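NanS-p (Escherichia phage vB_EcoP_24B, PDB 6YP6) is a conserved phage carbohydrate esterase of the NanS-p type, the part in this structure probably serving to bind carbohydrate. Local coordinates at residues M129-K134 against S184-F189. Sequence-based numbering, arbitrary orientation.
Sequences MYHNAK and SPVSAF
Where the chain leaves strand 125-130 at His-131, it draws close to the start of the irregular segment 184-189, the CA atoms of Asn-132 and Ser-184 lying 4.3 Å apart. An inverse gamma turn centred on His-131 is closed by a weak bond from the N of Asn-132 to the O of Tyr-130, and the carbonyl of His-131 faces Ser-184. The hydroxyl OG of Ser-184 donates to the O of His-131 at 2.8 Å, arriving almost head-on at a C=O...donor angle of 162°. The same OG accepts from the N of Val-186 at 3.1 Å, a nearly straight bond that makes an ST turn. Serine suits this buried place because one small hydroxyl both donates across the contact and accepts within its own loop; OG stands anti to the backbone N, chi1 164°, which brings it between the two partners.

The architecture joined here is a predominantly beta fold built on two large antiparallel sheets: the inverse gamma turn begins the loop 131-139, which joins neighbouring strands 125-130 and 140-147, while the other loop runs from strand 174-180 of one sheet to strand 193-197 of the other. A second tie is made by Asn-132, whose ND2 bonds to OG1 of Thr-182, just before the segment 184-189.

Beyond the polar core, the imidazole of His-131 gives a flat surface to Val-186. Methyl CG2 sits over one face, 3.6 Å from the ring centroid and 15° off its normal, a CH-pi contact displaced toward ND1. Pro-185 meets the ring obliquely, CG lying 3.9 Å from NE2. That same CG approaches the O of Ala-133 at 3.3 Å, so that the rigid, compact proline ring touches both the imidazole and the backbone of Ala-133.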
loop_
_atom_site.group_PDB
_atom_site.type_symbol
_atom_site.label_atom_id
_atom_site.label_comp_id
_atom_site.label_asym_id
_atom_site.label_seq_id
_atom_site.Cartn_x
_atom_site.Cartn_y
_atom_site.Cartn_z
ATOM N N MET A 129 9.351 -0.868 -2.568
ATOM C CA MET A 129 10.331 -1.163 -1.543
ATOM C C MET A 129 9.645 -1.746 -0.314
ATOM O O MET A 129 8.486 -1.450 -0.036
ATOM C CB MET A 129 11.029 0.142 -1.110
ATOM C CG MET A 129 11.671 0.921 -2.235
ATOM S SD MET A 129 13.059 0.100 -3.045
ATOM C CE MET A 129 14.233 -0.002 -1.713
ATOM N N TYR A 130 10.393 -2.554 0.434
ATOM C CA TYR A 130 9.943 -3.143 1.692
ATOM C C TYR A 130 10.713 -2.498 2.827
ATOM O O TYR A 130 11.939 -2.631 2.904
ATOM C CB TYR A 130 10.176 -4.655 1.655
ATOM C CG TYR A 130 9.664 -5.469 2.824
ATOM C CD1 TYR A 130 8.680 -5.011 3.681
ATOM C CD2 TYR A 130 10.163 -6.743 3.042
ATOM C CE1 TYR A 130 8.212 -5.799 4.737
ATOM C CE2 TYR A 130 9.718 -7.525 4.089
ATOM C CZ TYR A 130 8.738 -7.059 4.933
ATOM O OH TYR A 130 8.315 -7.850 5.979
ATOM N N HIS A 131 9.990 -1.808 3.710
ATOM C CA HIS A 131 10.589 -1.143 4.869
ATOM C C HIS A 131 10.755 -2.156 6.000
ATOM O O HIS A 131 9.991 -2.204 6.969
ATOM C CB HIS A 131 9.714 0.018 5.296
ATOM C CG HIS A 131 10.338 0.916 6.320
ATOM N ND1 HIS A 131 9.819 2.160 6.604
ATOM C CD2 HIS A 131 11.428 0.774 7.114
ATOM C CE1 HIS A 131 10.557 2.738 7.537
ATOM N NE2 HIS A 131 11.533 1.916 7.872
ATOM N N ASN A 132 11.767 -3.005 5.854
ATOM C CA ASN A 132 12.013 -4.049 6.836
ATOM C C ASN A 132 13.406 -3.958 7.448
ATOM O O ASN A 132 13.784 -4.859 8.200
ATOM C CB ASN A 132 11.746 -5.452 6.281
ATOM C CG ASN A 132 12.832 -5.920 5.355
ATOM O OD1 ASN A 132 13.460 -5.142 4.642
ATOM N ND2 ASN A 132 13.055 -7.225 5.353
ATOM N N ALA A 133 14.139 -2.873 7.207
ATOM C CA ALA A 133 15.459 -2.660 7.770
ATOM C C ALA A 133 15.468 -1.393 8.613
ATOM O O ALA A 133 14.657 -0.495 8.425
ATOM C CB ALA A 133 16.508 -2.555 6.656
ATOM N N LYS A 134 16.421 -1.321 9.547
ATOM C CA LYS A 134 16.535 -0.130 10.385
ATOM C C LYS A 134 16.857 1.120 9.572
ATOM O O LYS A 134 16.345 2.200 9.876
ATOM C CB LYS A 134 17.608 -0.333 11.448
ATOM C CG LYS A 134 17.243 -1.317 12.535
ATOM C CD LYS A 134 18.314 -1.313 13.626
ATOM C CE LYS A 134 18.482 -2.661 14.297
ATOM N NZ LYS A 134 19.260 -3.612 13.453
ATOM N N SER A 184 9.921 -5.773 11.246
ATOM C CA SER A 184 10.176 -4.453 10.690
ATOM C C SER A 184 10.287 -3.442 11.823
ATOM O O SER A 184 9.688 -3.639 12.881
ATOM C CB SER A 184 9.005 -4.035 9.786
ATOM O OG SER A 184 8.992 -2.650 9.493
ATOM N N PRO A 185 11.033 -2.352 11.609
ATOM C CA PRO A 185 11.128 -1.317 12.648
ATOM C C PRO A 185 9.927 -0.395 12.719
ATOM O O PRO A 185 9.848 0.408 13.659
ATOM C CB PRO A 185 12.372 -0.522 12.221
ATOM C CG PRO A 185 12.349 -0.614 10.743
ATOM C CD PRO A 185 11.880 -2.025 10.446
ATOM N N VAL A 186 9.007 -0.460 11.752
ATOM C CA VAL A 186 7.882 0.465 11.749
ATOM C C VAL A 186 7.018 0.200 12.972
ATOM O O VAL A 186 6.556 -0.926 13.200
ATOM C CB VAL A 186 7.092 0.351 10.435
ATOM C CG1 VAL A 186 5.863 1.251 10.479
ATOM C CG2 VAL A 186 7.979 0.704 9.238
ATOM N N SER A 187 6.784 1.251 13.755
ATOM C CA SER A 187 6.103 1.132 15.036
ATOM C C SER A 187 5.065 2.207 15.282
ATOM O O SER A 187 4.295 2.059 16.229
ATOM C CB SER A 187 7.120 1.200 16.182
ATOM O OG SER A 187 7.816 2.434 16.142
ATOM N N ALA A 188 5.010 3.272 14.484
ATOM C CA ALA A 188 4.244 4.462 14.827
ATOM C C ALA A 188 2.777 4.385 14.430
ATOM O O ALA A 188 2.032 5.333 14.696
ATOM C CB ALA A 188 4.859 5.698 14.158
ATOM N N PHE A 189 2.338 3.297 13.801
ATOM C CA PHE A 189 0.986 3.202 13.264
ATOM C C PHE A 189 0.157 2.218 14.074
ATOM O O PHE A 189 0.648 1.164 14.496
ATOM C CB PHE A 189 1.018 2.814 11.783
ATOM C CG PHE A 189 1.755 3.805 10.941
ATOM C CD1 PHE A 189 1.105 4.918 10.419
ATOM C CD2 PHE A 189 3.108 3.660 10.710
ATOM C CE1 PHE A 189 1.784 5.847 9.670
ATOM C CE2 PHE A 189 3.800 4.593 9.956
ATOM C CZ PHE A 189 3.135 5.689 9.439
#